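PDB 2VBF: branched-chain alpha-ketoacid decarboxylase from Lactococcus lactis, which probably decarboxylates branched-chain and aromatic alpha-keto acids to aldehydes, using thiamine diphosphate and magnesium. Local coordinates for residues 120-125 against 186-191. Numbering follows the deposited sequence.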
ATOM      1  N   VAL A 120       9.787   8.156   9.910  1.00 11.31           N
ATOM      2  CA  VAL A 120       8.568   8.836   9.504  1.00 11.42           C
ATOM      3  C   VAL A 120       8.686  10.317   9.864  1.00 11.28           C
ATOM      4  O   VAL A 120       8.804  10.660  11.039  1.00 12.43           O
ATOM      5  CB  VAL A 120       7.342   8.240  10.213  1.00 12.52           C
ATOM      6  CG1 VAL A 120       6.055   8.892   9.682  1.00 13.31           C
ATOM      7  CG2 VAL A 120       7.315   6.731  10.050  1.00 11.90           C
ATOM      8  N   GLY A 121       8.718  11.176   8.848  1.00 11.76           N
ATOM      9  CA  GLY A 121       8.710  12.611   9.056  1.00 10.92           C
ATOM     10  C   GLY A 121       7.340  13.077   9.509  1.00 11.20           C
ATOM     11  O   GLY A 121       6.339  12.726   8.899  1.00 13.43           O
ATOM     12  N   SER A 122       7.295  13.850  10.592  1.00 12.14           N
ATOM     13  CA  SER A 122       6.032  14.280  11.184  1.00 11.77           C
ATOM     14  C   SER A 122       5.975  15.805  11.340  1.00 12.01           C
ATOM     15  O   SER A 122       7.000  16.493  11.215  1.00 13.27           O
ATOM     16  CB  SER A 122       5.794  13.572  12.534  1.00 12.13           C
ATOM     17  OG  SER A 122       6.804  13.889  13.470  1.00 13.91           O
ATOM     18  N   PRO A 123       4.777  16.341  11.583  1.00 12.26           N
ATOM     19  CA  PRO A 123       4.652  17.804  11.761  1.00 13.41           C
ATOM     20  C   PRO A 123       5.514  18.353  12.911  1.00 14.34           C
ATOM     21  O   PRO A 123       5.937  17.603  13.791  1.00 13.54           O
ATOM     22  CB  PRO A 123       3.171  17.999  12.050  1.00 13.36           C
ATOM     23  CG  PRO A 123       2.494  16.783  11.534  1.00 13.69           C
ATOM     24  CD  PRO A 123       3.467  15.664  11.681  1.00 12.07           C
ATOM     25  N   THR A 124       5.765  19.657  12.913  1.00 14.75           N
ATOM     26  CA  THR A 124       6.581  20.242  13.976  1.00 15.27           C
ATOM     27  C   THR A 124       5.999  19.939  15.351  1.00 14.96           C
ATOM     28  O   THR A 124       4.780  19.785  15.507  1.00 14.93           O
ATOM     29  CB  THR A 124       6.720  21.788  13.847  1.00 16.87           C
ATOM     30  OG1 THR A 124       5.434  22.401  13.984  1.00 17.02           O
ATOM     31  CG2 THR A 124       7.340  22.187  12.520  1.00 16.87           C
ATOM     32  N   SER A 125       6.876  19.841  16.345  1.00 15.04           N
ATOM     33  CA  SER A 125       6.469  19.679  17.733  1.00 16.58           C
ATOM     34  C   SER A 125       5.356  20.642  18.128  1.00 16.02           C
ATOM     35  O   SER A 125       4.411  20.253  18.819  1.00 13.85           O
ATOM     36  CB  SER A 125       7.680  19.864  18.665  1.00 19.20           C
ATOM     37  OG  SER A 125       8.691  18.911  18.372  1.00 24.23           O
ATOM     38  N   ASN A 186       9.813   8.172  14.543  1.00 11.82           N
ATOM     39  CA  ASN A 186       9.003   9.314  14.136  1.00 11.90           C
ATOM     40  C   ASN A 186       9.843  10.556  14.426  1.00 12.57           C
ATOM     41  O   ASN A 186      10.233  10.796  15.570  1.00 12.92           O
ATOM     42  CB  ASN A 186       7.635   9.292  14.846  1.00 13.24           C
ATOM     43  CG  ASN A 186       6.807  10.548  14.620  1.00 14.17           C
ATOM     44  OD1 ASN A 186       5.590  10.477  14.354  1.00 20.37           O
ATOM     45  ND2 ASN A 186       7.431  11.696  14.769  1.00 10.87           N
ATOM     46  N   LEU A 187      10.126  11.326  13.369  1.00 12.72           N
ATOM     47  CA  LEU A 187      11.037  12.469  13.414  1.00 12.16           C
ATOM     48  C   LEU A 187      10.318  13.778  13.053  1.00 13.28           C
ATOM     49  O   LEU A 187      10.111  14.073  11.866  1.00 13.85           O
ATOM     50  CB  LEU A 187      12.168  12.232  12.419  1.00 12.15           C
ATOM     51  CG  LEU A 187      13.266  13.293  12.257  1.00 13.88           C
ATOM     52  CD1 LEU A 187      14.065  13.398  13.532  1.00 14.96           C
ATOM     53  CD2 LEU A 187      14.180  12.921  11.114  1.00 14.41           C
ATOM     54  N   PRO A 188       9.906  14.557  14.058  1.00 14.28           N
ATOM     55  CA  PRO A 188       9.301  15.863  13.744  1.00 15.52           C
ATOM     56  C   PRO A 188      10.271  16.781  12.991  1.00 16.62           C
ATOM     57  O   PRO A 188      11.474  16.710  13.213  1.00 19.68           O
ATOM     58  CB  PRO A 188       8.951  16.419  15.127  1.00 13.64           C
ATOM     59  CG  PRO A 188       8.804  15.163  15.999  1.00 15.39           C
ATOM     60  CD  PRO A 188       9.905  14.282  15.507  1.00 14.53           C
ATOM     61  N   VAL A 189       9.751  17.623  12.106  1.00 20.06           N
ATOM     62  CA  VAL A 189      10.611  18.550  11.332  1.00 21.10           C
ATOM     63  C   VAL A 189      11.622  19.342  12.169  1.00 23.25           C
ATOM     64  O   VAL A 189      12.828  19.304  11.889  1.00 25.07           O
ATOM     65  CB  VAL A 189       9.776  19.535  10.529  1.00 22.68           C
ATOM     66  CG1 VAL A 189      10.697  20.515   9.786  1.00 22.79           C
ATOM     67  CG2 VAL A 189       8.885  18.767   9.557  1.00 18.25           C
ATOM     68  N   ASP A 190      11.142  20.065  13.173  1.00 23.73           N
ATOM     69  CA  ASP A 190      12.018  20.872  14.038  1.00 23.56           C
ATOM     70  C   ASP A 190      13.046  20.031  14.807  1.00 24.13           C
ATOM     71  O   ASP A 190      14.109  20.523  15.191  1.00 22.96           O
ATOM     72  CB  ASP A 190      11.188  21.732  15.023  1.00 25.01           C
ATOM     73  CG  ASP A 190      10.321  20.902  15.941  1.00 26.28           C
ATOM     74  OD1 ASP A 190      10.358  21.134  17.174  1.00 29.36           O
ATOM     75  OD2 ASP A 190       9.605  20.009  15.424  1.00 25.06           O
ATOM     76  N   VAL A 191      12.736  18.757  15.045  1.00 21.63           N
ATOM     77  CA  VAL A 191      13.638  17.915  15.826  1.00 20.09           C
ATOM     78  C   VAL A 191      14.891  17.534  15.029  1.00 19.27           C
ATOM     79  O   VAL A 191      16.001  17.512  15.580  1.00 17.73           O
ATOM     80  CB  VAL A 191      12.903  16.677  16.389  1.00 19.55           C
ATOM     81  CG1 VAL A 191      13.884  15.720  17.044  1.00 19.51           C
ATOM     82  CG2 VAL A 191      11.809  17.122  17.376  1.00 20.62           C
TER
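Ser122 and Asn186 meet on one face of the parallel sheet of the N-terminal thiamine diphosphate-binding domain, where strands 116-122 and 183-188 run side by side and reach their C-terminal ends. The axes of 120-122 and 186-188 come within 4.5 Å and are twisted by 33° against each other. With CG anti to the backbone N, Asn186 sends its amide forward along the sheet, and ND2 donates to Ser122 OG at 2.6 Å. That bond is short but bent, 137° at the hydrogen, and the hydroxyl lies somewhat out of the amide plane. The same OG rests against the Pro188 ring, 3.5 Å from CG, and also receives a weak bond from Gln128.

Beneath these side chains the parallel ladder has three rungs: Leu187 N donates to Val120 O at 2.8 Å, Ser122 N to Leu187 O, and Val189 N to Ser122 O as the chain leaves the second strand for the short, weakly bonded helix 189-192. Val189 CG2 packs 3.4 Å from Ser122 O, while its CB faces Thr124 CG2. Thr124 is the N-cap of helix 125-130, its OG1 accepting from Val127 N, and it packs on Asn569 of the second subunit. Beyond it, the Asp190 carboxylate reaches the first turn of this helix: Ser125 N donates to OD2 from above the carboxylate plane, 2.9 Å away and nearly straight at 170°, while Ser125 OG lies 3.0 Å from OD1.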